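Local coordinates for protein 2-dehydro-3-deoxyphosphogluconate aldolase (Vibrio fischeri, PDB 3NZR) that belongs to an aldolase family of the TIM-barrel clan and, in this crystal structure, carries bound magnesium, at residues Leu5-Tyr10 and His36-Val41; Thr63-Ser68 and Gln90-Asn95; Asp186-Pro191 and Val212-Pro217. All blocks are in the same frame, centred on the assembly; numbering follows the deposited sequence.

Interaction 1: Leu5-Tyr10 and His36-Val41. With MG (magnesium ion), chain E.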
loop_
_atom_site.group_PDB
_atom_site.type_symbol
_atom_site.label_atom_id
_atom_site.label_comp_id
_atom_site.label_asym_id
_atom_site.label_seq_id
_atom_site.Cartn_x
_atom_site.Cartn_y
_atom_site.Cartn_z
ATOM N N LEU A 5 17.424 -13.527 -8.888
ATOM C CA LEU A 5 16.365 -12.563 -8.716
ATOM C C LEU A 5 16.611 -11.230 -9.360
ATOM O O LEU A 5 15.763 -10.296 -9.240
ATOM C CB LEU A 5 16.120 -12.351 -7.249
ATOM C CG LEU A 5 15.910 -13.627 -6.448
ATOM C CD1 LEU A 5 15.752 -13.322 -4.927
ATOM C CD2 LEU A 5 14.718 -14.320 -7.018
ATOM N N LYS A 6 17.680 -11.153 -10.125
ATOM C CA LYS A 6 18.068 -9.873 -10.711
ATOM C C LYS A 6 17.817 -9.854 -12.224
ATOM O O LYS A 6 18.383 -10.647 -12.955
ATOM C CB LYS A 6 19.550 -9.692 -10.388
ATOM C CG LYS A 6 20.272 -8.516 -11.057
ATOM C CD LYS A 6 21.815 -8.595 -10.770
ATOM C CE LYS A 6 22.592 -7.589 -11.605
ATOM N NZ LYS A 6 22.505 -6.272 -10.948
ATOM N N ALA A 7 16.991 -8.934 -12.717
ATOM C CA ALA A 7 16.701 -8.903 -14.134
ATOM C C ALA A 7 17.938 -8.492 -14.898
ATOM O O ALA A 7 18.751 -7.725 -14.425
ATOM C CB ALA A 7 15.510 -7.975 -14.447
ATOM N N ASN A 8 18.104 -9.037 -16.090
ATOM C CA ASN A 8 19.303 -8.809 -16.827
ATOM C C ASN A 8 19.172 -7.634 -17.805
ATOM O O ASN A 8 18.792 -7.786 -18.976
ATOM C CB ASN A 8 19.684 -10.116 -17.521
ATOM C CG ASN A 8 20.918 -9.993 -18.255
ATOM O OD1 ASN A 8 21.555 -8.920 -18.223
ATOM N ND2 ASN A 8 21.278 -11.043 -19.003
ATOM N N PHE A 9 19.425 -6.435 -17.327
ATOM C CA PHE A 9 19.272 -5.255 -18.143
ATOM C C PHE A 9 20.398 -5.110 -19.121
ATOM O O PHE A 9 21.560 -5.116 -18.711
ATOM C CB PHE A 9 19.227 -4.013 -17.285
ATOM C CG PHE A 9 17.937 -3.832 -16.533
ATOM C CD1 PHE A 9 16.957 -3.032 -17.036
ATOM C CD2 PHE A 9 17.769 -4.404 -15.281
ATOM C CE1 PHE A 9 15.776 -2.816 -16.325
ATOM C CE2 PHE A 9 16.605 -4.221 -14.575
ATOM C CZ PHE A 9 15.587 -3.442 -15.112
ATOM N N TYR A 10 20.065 -4.954 -20.392
ATOM C CA TYR A 10 21.026 -4.621 -21.437
ATOM C C TYR A 10 21.739 -3.286 -21.174
ATOM O O TYR A 10 21.085 -2.263 -21.035
ATOM C CB TYR A 10 20.326 -4.557 -22.801
ATOM C CG TYR A 10 21.316 -4.179 -23.883
ATOM C CD1 TYR A 10 22.232 -5.087 -24.339
ATOM C CD2 TYR A 10 21.367 -2.887 -24.371
ATOM C CE1 TYR A 10 23.175 -4.729 -25.315
ATOM C CE2 TYR A 10 22.323 -2.486 -25.343
ATOM C CZ TYR A 10 23.220 -3.414 -25.798
ATOM O OH TYR A 10 24.149 -3.046 -26.750
ATOM N N HIS A 36 18.185 -10.502 -22.237
ATOM C CA HIS A 36 17.778 -9.206 -21.775
ATOM C C HIS A 36 16.257 -9.063 -21.924
ATOM O O HIS A 36 15.748 -8.207 -22.623
ATOM C CB HIS A 36 18.531 -8.096 -22.507
ATOM C CG HIS A 36 20.026 -8.226 -22.404
ATOM N ND1 HIS A 36 20.690 -8.159 -21.196
ATOM C CD2 HIS A 36 20.965 -8.554 -23.340
ATOM C CE1 HIS A 36 21.987 -8.399 -21.399
ATOM N NE2 HIS A 36 22.182 -8.618 -22.693
ATOM N N VAL A 37 15.548 -9.909 -21.189
ATOM C CA VAL A 37 14.070 -9.984 -21.333
ATOM C C VAL A 37 13.477 -10.550 -20.044
ATOM O O VAL A 37 14.162 -11.236 -19.298
ATOM C CB VAL A 37 13.717 -10.875 -22.531
ATOM C CG1 VAL A 37 14.120 -12.324 -22.249
ATOM C CG2 VAL A 37 12.208 -10.789 -22.902
ATOM N N LEU A 38 12.203 -10.268 -19.802
ATOM C CA LEU A 38 11.417 -10.958 -18.828
ATOM C C LEU A 38 10.234 -11.494 -19.560
ATOM O O LEU A 38 9.648 -10.775 -20.334
ATOM C CB LEU A 38 10.892 -9.921 -17.793
ATOM C CG LEU A 38 11.938 -9.240 -16.993
ATOM C CD1 LEU A 38 11.409 -7.912 -16.340
ATOM C CD2 LEU A 38 12.471 -10.224 -15.963
ATOM N N VAL A 39 9.841 -12.743 -19.301
ATOM C CA VAL A 39 8.784 -13.369 -19.997
ATOM C C VAL A 39 7.524 -13.428 -19.105
ATOM O O VAL A 39 7.566 -13.945 -17.953
ATOM C CB VAL A 39 9.177 -14.808 -20.350
ATOM C CG1 VAL A 39 7.987 -15.625 -20.603
ATOM C CG2 VAL A 39 10.132 -14.853 -21.532
ATOM N N GLY A 40 6.453 -12.824 -19.596
ATOM C CA GLY A 40 5.241 -12.634 -18.791
ATOM C C GLY A 40 4.337 -13.874 -18.867
ATOM O O GLY A 40 4.152 -14.420 -19.960
ATOM N N VAL A 41 3.906 -14.340 -17.691
ATOM C CA VAL A 41 2.994 -15.430 -17.523
ATOM C C VAL A 41 1.849 -14.855 -16.675
ATOM O O VAL A 41 2.085 -14.200 -15.632
ATOM C CB VAL A 41 3.708 -16.650 -16.884
ATOM C CG1 VAL A 41 2.807 -17.927 -16.985
ATOM C CG2 VAL A 41 5.055 -16.988 -17.630
HETATM MG MG MG E . 24.185 -9.066 -23.343
HETATM O O HOH W 1 16.033 -11.006 -16.848
HETATM O O HOH W 2 26.144 -9.511 -23.974
HETATM O O HOH W 3 24.863 -7.230 -23.283
HETATM O O HOH W 4 23.691 -8.834 -25.219
HETATM O O HOH W 5 23.594 -10.927 -23.491
HETATM O O HOH W 6 24.835 -9.145 -21.605
#

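Interaction 2: Thr63-Ser68 and Gln90-Asn95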
loop_
_atom_site.group_PDB
_atom_site.type_symbol
_atom_site.label_atom_id
_atom_site.label_comp_id
_atom_site.label_asym_id
_atom_site.label_seq_id
_atom_site.Cartn_x
_atom_site.Cartn_y
_atom_site.Cartn_z
ATOM N N THR A 63 14.457 -19.963 -18.596
ATOM C CA THR A 63 14.737 -18.554 -18.730
ATOM C C THR A 63 15.623 -18.008 -17.620
ATOM O O THR A 63 15.683 -16.806 -17.456
ATOM C CB THR A 63 13.422 -17.703 -18.633
ATOM O OG1 THR A 63 12.898 -17.823 -17.314
ATOM C CG2 THR A 63 12.367 -18.124 -19.668
ATOM N N ASN A 64 16.268 -18.885 -16.855
ATOM C CA ASN A 64 17.084 -18.483 -15.686
ATOM C C ASN A 64 16.339 -17.575 -14.775
ATOM O O ASN A 64 16.885 -16.622 -14.274
ATOM C CB ASN A 64 18.400 -17.852 -16.109
ATOM C CG ASN A 64 19.287 -18.860 -16.839
ATOM O OD1 ASN A 64 19.257 -20.062 -16.518
ATOM N ND2 ASN A 64 19.997 -18.397 -17.878
ATOM N N ASN A 65 15.087 -17.936 -14.555
ATOM C CA ASN A 65 14.130 -17.198 -13.692
ATOM C C ASN A 65 13.706 -15.798 -14.170
ATOM O O ASN A 65 13.146 -15.026 -13.388
ATOM C CB ASN A 65 14.599 -17.157 -12.247
ATOM C CG ASN A 65 13.474 -16.893 -11.292
ATOM O OD1 ASN A 65 12.391 -17.437 -11.437
ATOM N ND2 ASN A 65 13.729 -16.055 -10.277
ATOM N N ALA A 66 13.903 -15.508 -15.460
ATOM C CA ALA A 66 13.495 -14.236 -16.018
ATOM C C ALA A 66 11.986 -14.284 -16.291
ATOM O O ALA A 66 11.543 -14.189 -17.442
ATOM C CB ALA A 66 14.294 -13.902 -17.283
ATOM N N VAL A 67 11.187 -14.359 -15.229
ATOM C CA VAL A 67 9.771 -14.487 -15.399
ATOM C C VAL A 67 9.100 -13.262 -14.771
ATOM O O VAL A 67 9.579 -12.753 -13.720
ATOM C CB VAL A 67 9.275 -15.800 -14.730
ATOM C CG1 VAL A 67 7.776 -15.777 -14.527
ATOM C CG2 VAL A 67 9.721 -17.013 -15.561
ATOM N N SER A 68 7.993 -12.837 -15.369
ATOM C CA SER A 68 7.218 -11.734 -14.862
ATOM C C SER A 68 5.838 -12.218 -14.573
ATOM O O SER A 68 5.158 -12.643 -15.461
ATOM C CB SER A 68 7.209 -10.621 -15.933
ATOM O OG SER A 68 6.341 -9.561 -15.567
ATOM N N GLN A 90 8.972 -16.615 -6.517
ATOM C CA GLN A 90 10.185 -15.781 -6.390
ATOM C C GLN A 90 10.713 -15.406 -7.801
ATOM O O GLN A 90 11.839 -15.720 -8.158
ATOM C CB GLN A 90 11.286 -16.492 -5.576
ATOM C CG GLN A 90 10.871 -16.756 -4.093
ATOM C CD GLN A 90 10.836 -15.482 -3.224
ATOM O OE1 GLN A 90 11.809 -14.756 -3.125
ATOM N NE2 GLN A 90 9.744 -15.273 -2.559
ATOM N N PRO A 91 9.895 -14.705 -8.587
ATOM C CA PRO A 91 10.321 -14.257 -9.917
ATOM C C PRO A 91 11.198 -13.021 -9.889
ATOM O O PRO A 91 11.287 -12.320 -8.851
ATOM C CB PRO A 91 9.001 -13.941 -10.570
ATOM C CG PRO A 91 8.145 -13.360 -9.370
ATOM C CD PRO A 91 8.700 -13.964 -8.112
ATOM N N GLN A 92 11.801 -12.712 -11.041
ATOM C CA GLN A 92 12.495 -11.462 -11.183
ATOM C C GLN A 92 11.555 -10.269 -11.186
ATOM O O GLN A 92 12.030 -9.178 -10.865
ATOM C CB GLN A 92 13.368 -11.433 -12.419
ATOM C CG GLN A 92 14.587 -12.353 -12.233
ATOM C CD GLN A 92 15.448 -12.493 -13.511
ATOM O OE1 GLN A 92 15.268 -11.742 -14.462
ATOM N NE2 GLN A 92 16.370 -13.448 -13.511
ATOM N N HIS A 93 10.309 -10.447 -11.626
ATOM C CA HIS A 93 9.406 -9.301 -11.872
ATOM C C HIS A 93 7.972 -9.618 -11.546
ATOM O O HIS A 93 7.464 -10.712 -11.847
ATOM C CB HIS A 93 9.573 -8.861 -13.335
ATOM C CG HIS A 93 8.808 -7.620 -13.684
ATOM N ND1 HIS A 93 9.389 -6.377 -13.675
ATOM C CD2 HIS A 93 7.537 -7.445 -14.066
ATOM C CE1 HIS A 93 8.488 -5.478 -14.027
ATOM N NE2 HIS A 93 7.369 -6.103 -14.313
ATOM N N ILE A 94 7.321 -8.704 -10.820
ATOM C CA ILE A 94 5.947 -8.828 -10.423
ATOM C C ILE A 94 5.147 -7.612 -10.901
ATOM O O ILE A 94 5.582 -6.492 -10.672
ATOM C CB ILE A 94 5.899 -8.871 -8.923
ATOM C CG1 ILE A 94 6.635 -10.100 -8.398
ATOM C CG2 ILE A 94 4.458 -8.984 -8.407
ATOM C CD1 ILE A 94 6.982 -10.067 -6.885
ATOM N N ASN A 95 3.988 -7.793 -11.526
ATOM C CA ASN A 95 3.144 -6.687 -11.961
ATOM C C ASN A 95 2.134 -6.492 -10.895
ATOM O O ASN A 95 1.522 -7.495 -10.434
ATOM C CB ASN A 95 2.410 -7.038 -13.217
ATOM C CG ASN A 95 3.317 -7.124 -14.414
ATOM O OD1 ASN A 95 3.574 -6.104 -15.091
ATOM N ND2 ASN A 95 3.748 -8.321 -14.738
#

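Interaction 3: Asp186-Pro191 and Val212-Pro217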
loop_
_atom_site.group_PDB
_atom_site.type_symbol
_atom_site.label_atom_id
_atom_site.label_comp_id
_atom_site.label_asym_id
_atom_site.label_seq_id
_atom_site.Cartn_x
_atom_site.Cartn_y
_atom_site.Cartn_z
ATOM N N ASP A 186 14.704 9.182 -9.261
ATOM C CA ASP A 186 15.525 7.999 -9.468
ATOM C C ASP A 186 14.754 6.659 -9.364
ATOM O O ASP A 186 15.132 5.774 -8.618
ATOM C CB ASP A 186 16.605 8.014 -8.436
ATOM C CG ASP A 186 17.455 6.809 -8.510
ATOM O OD1 ASP A 186 17.797 6.358 -9.657
ATOM O OD2 ASP A 186 17.778 6.279 -7.416
ATOM N N PHE A 187 13.669 6.544 -10.101
ATOM C CA PHE A 187 12.732 5.433 -10.000
ATOM C C PHE A 187 12.670 4.890 -11.377
ATOM O O PHE A 187 13.134 5.555 -12.307
ATOM C CB PHE A 187 11.385 5.967 -9.562
ATOM C CG PHE A 187 10.520 4.954 -8.909
ATOM C CD1 PHE A 187 10.990 4.243 -7.844
ATOM C CD2 PHE A 187 9.258 4.745 -9.305
ATOM C CE1 PHE A 187 10.233 3.329 -7.220
ATOM C CE2 PHE A 187 8.478 3.817 -8.634
ATOM C CZ PHE A 187 8.977 3.129 -7.624
ATOM N N TRP A 188 12.298 3.644 -11.523
ATOM C CA TRP A 188 12.238 3.009 -12.835
ATOM C C TRP A 188 10.858 3.125 -13.467
ATOM O O TRP A 188 9.861 3.492 -12.811
ATOM C CB TRP A 188 12.662 1.543 -12.745
ATOM C CG TRP A 188 13.994 1.378 -12.025
ATOM C CD1 TRP A 188 14.950 2.343 -11.796
ATOM C CD2 TRP A 188 14.513 0.170 -11.484
ATOM N NE1 TRP A 188 16.016 1.806 -11.123
ATOM C CE2 TRP A 188 15.783 0.474 -10.928
ATOM C CE3 TRP A 188 14.044 -1.139 -11.426
ATOM C CZ2 TRP A 188 16.568 -0.486 -10.302
ATOM C CZ3 TRP A 188 14.840 -2.085 -10.824
ATOM C CH2 TRP A 188 16.074 -1.762 -10.259
ATOM N N LEU A 189 10.773 2.776 -14.739
ATOM C CA LEU A 189 9.585 3.053 -15.564
ATOM C C LEU A 189 9.327 1.955 -16.536
ATOM O O LEU A 189 10.248 1.403 -17.159
ATOM C CB LEU A 189 9.876 4.347 -16.385
ATOM C CG LEU A 189 8.744 4.913 -17.229
ATOM C CD1 LEU A 189 7.489 5.275 -16.434
ATOM C CD2 LEU A 189 9.311 6.128 -18.024
ATOM N N GLU A 190 8.082 1.556 -16.659
ATOM C CA GLU A 190 7.688 0.440 -17.493
ATOM C C GLU A 190 6.590 0.943 -18.425
ATOM O O GLU A 190 5.388 0.955 -18.123
ATOM C CB GLU A 190 7.225 -0.733 -16.633
ATOM C CG GLU A 190 8.147 -1.039 -15.523
ATOM C CD GLU A 190 7.989 -2.432 -14.977
ATOM O OE1 GLU A 190 7.120 -3.248 -15.491
ATOM O OE2 GLU A 190 8.643 -2.679 -13.925
ATOM N N PRO A 191 6.976 1.391 -19.627
ATOM C CA PRO A 191 5.903 1.818 -20.514
ATOM C C PRO A 191 5.063 0.694 -21.059
ATOM O O PRO A 191 5.612 -0.281 -21.528
ATOM C CB PRO A 191 6.656 2.524 -21.644
ATOM C CG PRO A 191 8.025 2.644 -21.231
ATOM C CD PRO A 191 8.295 1.625 -20.190
ATOM N N VAL A 212 15.901 8.443 -17.470
ATOM C CA VAL A 212 15.422 7.314 -16.626
ATOM C C VAL A 212 16.491 6.226 -16.585
ATOM O O VAL A 212 16.949 5.785 -17.649
ATOM C CB VAL A 212 14.088 6.719 -17.158
ATOM C CG1 VAL A 212 13.612 5.487 -16.301
ATOM C CG2 VAL A 212 13.002 7.829 -17.212
ATOM N N SER A 213 16.862 5.759 -15.377
ATOM C CA SER A 213 17.987 4.819 -15.224
ATOM C C SER A 213 17.699 3.414 -15.726
ATOM O O SER A 213 18.581 2.766 -16.362
ATOM C CB SER A 213 18.471 4.746 -13.771
ATOM O OG SER A 213 17.338 4.514 -12.923
ATOM N N LYS A 214 16.486 2.915 -15.464
ATOM C CA LYS A 214 16.109 1.570 -15.912
ATOM C C LYS A 214 14.696 1.592 -16.481
ATOM O O LYS A 214 13.797 2.211 -15.885
ATOM C CB LYS A 214 16.156 0.595 -14.755
ATOM C CG LYS A 214 17.558 0.503 -14.099
ATOM C CD LYS A 214 18.380 -0.575 -14.640
ATOM C CE LYS A 214 19.715 -0.678 -13.870
ATOM N NZ LYS A 214 20.435 0.695 -14.013
ATOM N N ILE A 215 14.549 1.020 -17.691
ATOM C CA ILE A 215 13.315 1.057 -18.435
ATOM C C ILE A 215 12.917 -0.351 -18.746
ATOM O O ILE A 215 13.724 -1.148 -19.295
ATOM C CB ILE A 215 13.446 1.825 -19.751
ATOM C CG1 ILE A 215 14.105 3.194 -19.524
ATOM C CG2 ILE A 215 12.048 1.980 -20.452
ATOM C CD1 ILE A 215 14.572 3.862 -20.742
ATOM N N ILE A 216 11.694 -0.717 -18.404
ATOM C CA ILE A 216 11.182 -2.030 -18.866
ATOM C C ILE A 216 9.924 -1.859 -19.736
ATOM O O ILE A 216 8.806 -1.756 -19.199
ATOM C CB ILE A 216 10.827 -2.930 -17.697
ATOM C CG1 ILE A 216 11.978 -3.005 -16.702
ATOM C CG2 ILE A 216 10.317 -4.341 -18.137
ATOM C CD1 ILE A 216 11.561 -3.777 -15.425
ATOM N N PRO A 217 10.073 -1.768 -21.077
ATOM C CA PRO A 217 8.970 -1.674 -21.997
ATOM C C PRO A 217 8.235 -2.993 -22.100
ATOM O O PRO A 217 8.862 -4.020 -22.209
ATOM C CB PRO A 217 9.681 -1.518 -23.338
ATOM C CG PRO A 217 10.947 -2.128 -23.150
ATOM C CD PRO A 217 11.341 -1.705 -21.802
HETATM O O HOH W 7 15.614 6.702 -12.992
#

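Interaction 1: Leu5-Tyr10 and His36-Val41
With chi1 at -56°, His-36 keeps its imidazole beside its own backbone N and presents ND1 to the backbone of Asn-8, while Tyr-10 has CG anti to its backbone N, which brings its phenol ring round to the histidine. His-36 ND1 donates to Asn-8 O over 2.9 Å with an N-H...O angle of 157°. The oxygen lies practically in the imidazole plane, whereas the nitrogen stands above the carbonyl plane of Asn-8. With the proton on ND1, NE2 is left to bind magnesium at 2.1 Å; five waters complete the six ligands of the ion.

Tyr-10 approaches the same imidazole over a face. Its CB sits 4.0 Å from the centroid of the His-36 ring in a CH-pi contact, and its aromatic edge then turns to that ring in a T-shaped pair, planes 76° apart and centroids 5.4 Å apart. Tyr-10 also packs on helix 233-247, through Thr-243, Lys-244 and Leu-247. His-36 immediately precedes strand 37-42, the second strand of the parallel TIM-barrel sheet, so the N-terminal arm is fastened at the end of the barrel where this strand begins.

Back toward the N terminus, water takes over from direct bonding: water 1 accepts from Asn-8 N at 3.0 Å and donates to Val-37 O at 3.1 Å. Beyond it, Ala-7 CB meets the branch tip Leu-38 CD2 at 4.1 Å, and the backbone of Leu-38 itself pairs with Leu-16 and Val-18 of strand 16-19.

Interaction 2: Thr63-Ser68 and Gln90-Asn95
Gln-92 lays its side chain along the peptide backbone of Asn-65 and Ala-66. From CB, beside Asn-65 O, the chain passes to CG, which rests 3.2 Å from that same Asn-65 O. Because chi2 is extended at 174°, the amide carries straight on across the turn: CD comes within 3.6 Å of Ala-66 CA, and OE1 settles 3.4 Å from that CA. At the other branch, NE2 lies 3.3 Å from Asn-64 O, but at an angle too poor for a hydrogen bond; the real acceptor for NE2 is Ser-4 O in the N-terminal arm.

Asn-65 reaches from the turn across to the other segment. Its ND2 gives a nearly straight bond to Gln-90 O, 2.9 Å long with an N-H...O angle of 170°, lying in the carbonyl plane and close to its own amide plane. The same ND2 has Ser-4 O as a second acceptor, and OD1 receives Ser-60 OG, so this buried amide is gripped at both ends and its rotation is fixed. Thr-63 to Ala-66 form a type I' turn, with Asn-64 and Asn-65 at its two central positions in left-handed backbone conformation.

The turn leads into strand 67-70, which with helix 79-89 and strand 93-94 makes one beta-alpha-beta unit of the barrel. The two strands run parallel, and their pairing starts with His-93 N donating to Val-67 O at 3.2 Å, bent to 136°. Pro-91 CB packs 3.4 Å from that carbonyl oxygen, Val-67 O. One residue on, Ser-68 CA makes a CA-H...O contact of 3.2 Å with His-93 O, while the side chains of Ser-68 and His-93 leave the sheet on the same face.

Interaction 3: Asp186-Pro191 and Val212-Pro217
Trp-188 offers one face of its indole to Lys-214: the lysine CB stands 3.5 Å from the centroid of the five-membered ring, only 8° off the ring normal, a CH-pi contact. Ser-213 OG comes in obliquely, 3.4 Å from Trp-188 CD1. CB and CG of Lys-214 lie over the face before the bend at chi2, and the end of the chain leads away, NZ reaching Asn-12 O. The Glu-190 carboxylate, also flat, has Ile-216 CD1 3.5 Å from its OE2, and its oxygens bond to Ser-160 and Asn-116.

Beneath these side chains the backbones run in step in the same direction. Leu-189 N donates to Lys-214 O at 3.3 Å, and Ile-216 N to Leu-189 O at 2.9 Å, the second bond fairly straight at 162°. Water 7 extends the ladder, donating to Phe-187 O and accepting from Ser-213 N. Segment 212-217 is thus consistent with the eighth-strand position of a TIM barrel, Ile-215 pairing onward with Arg-13. Leu-189 packs outward on helix 172-184 and Ile-215 on helix 200-209, while strand 160-163 flanks the other edge of strand 188-191.

In the fold
From the N terminus, the three contacts close one after another, without nesting or crossing. Interaction 1 closes the first loop, tying the N-terminal arm to strand 37-42 around strand 16-19 and helix 23-32. Interaction 2 then closes over helix 79-89, pairing strands 67-70 and 93-94, and joins the first directly: Val-39 of strand 37-42 pairs with Ala-66 and Ser-68, and Ala-7 packs on Gln-92. Interaction 3 comes much later, closing over helix 200-209. Phe-9, pointing away from His-36, packs on Lys-214 and Ile-216, and Leu-38 also touches Ile-216. The arm therefore bridges the early strands and segment 212-217, probably across the end of the barrel where the strands begin.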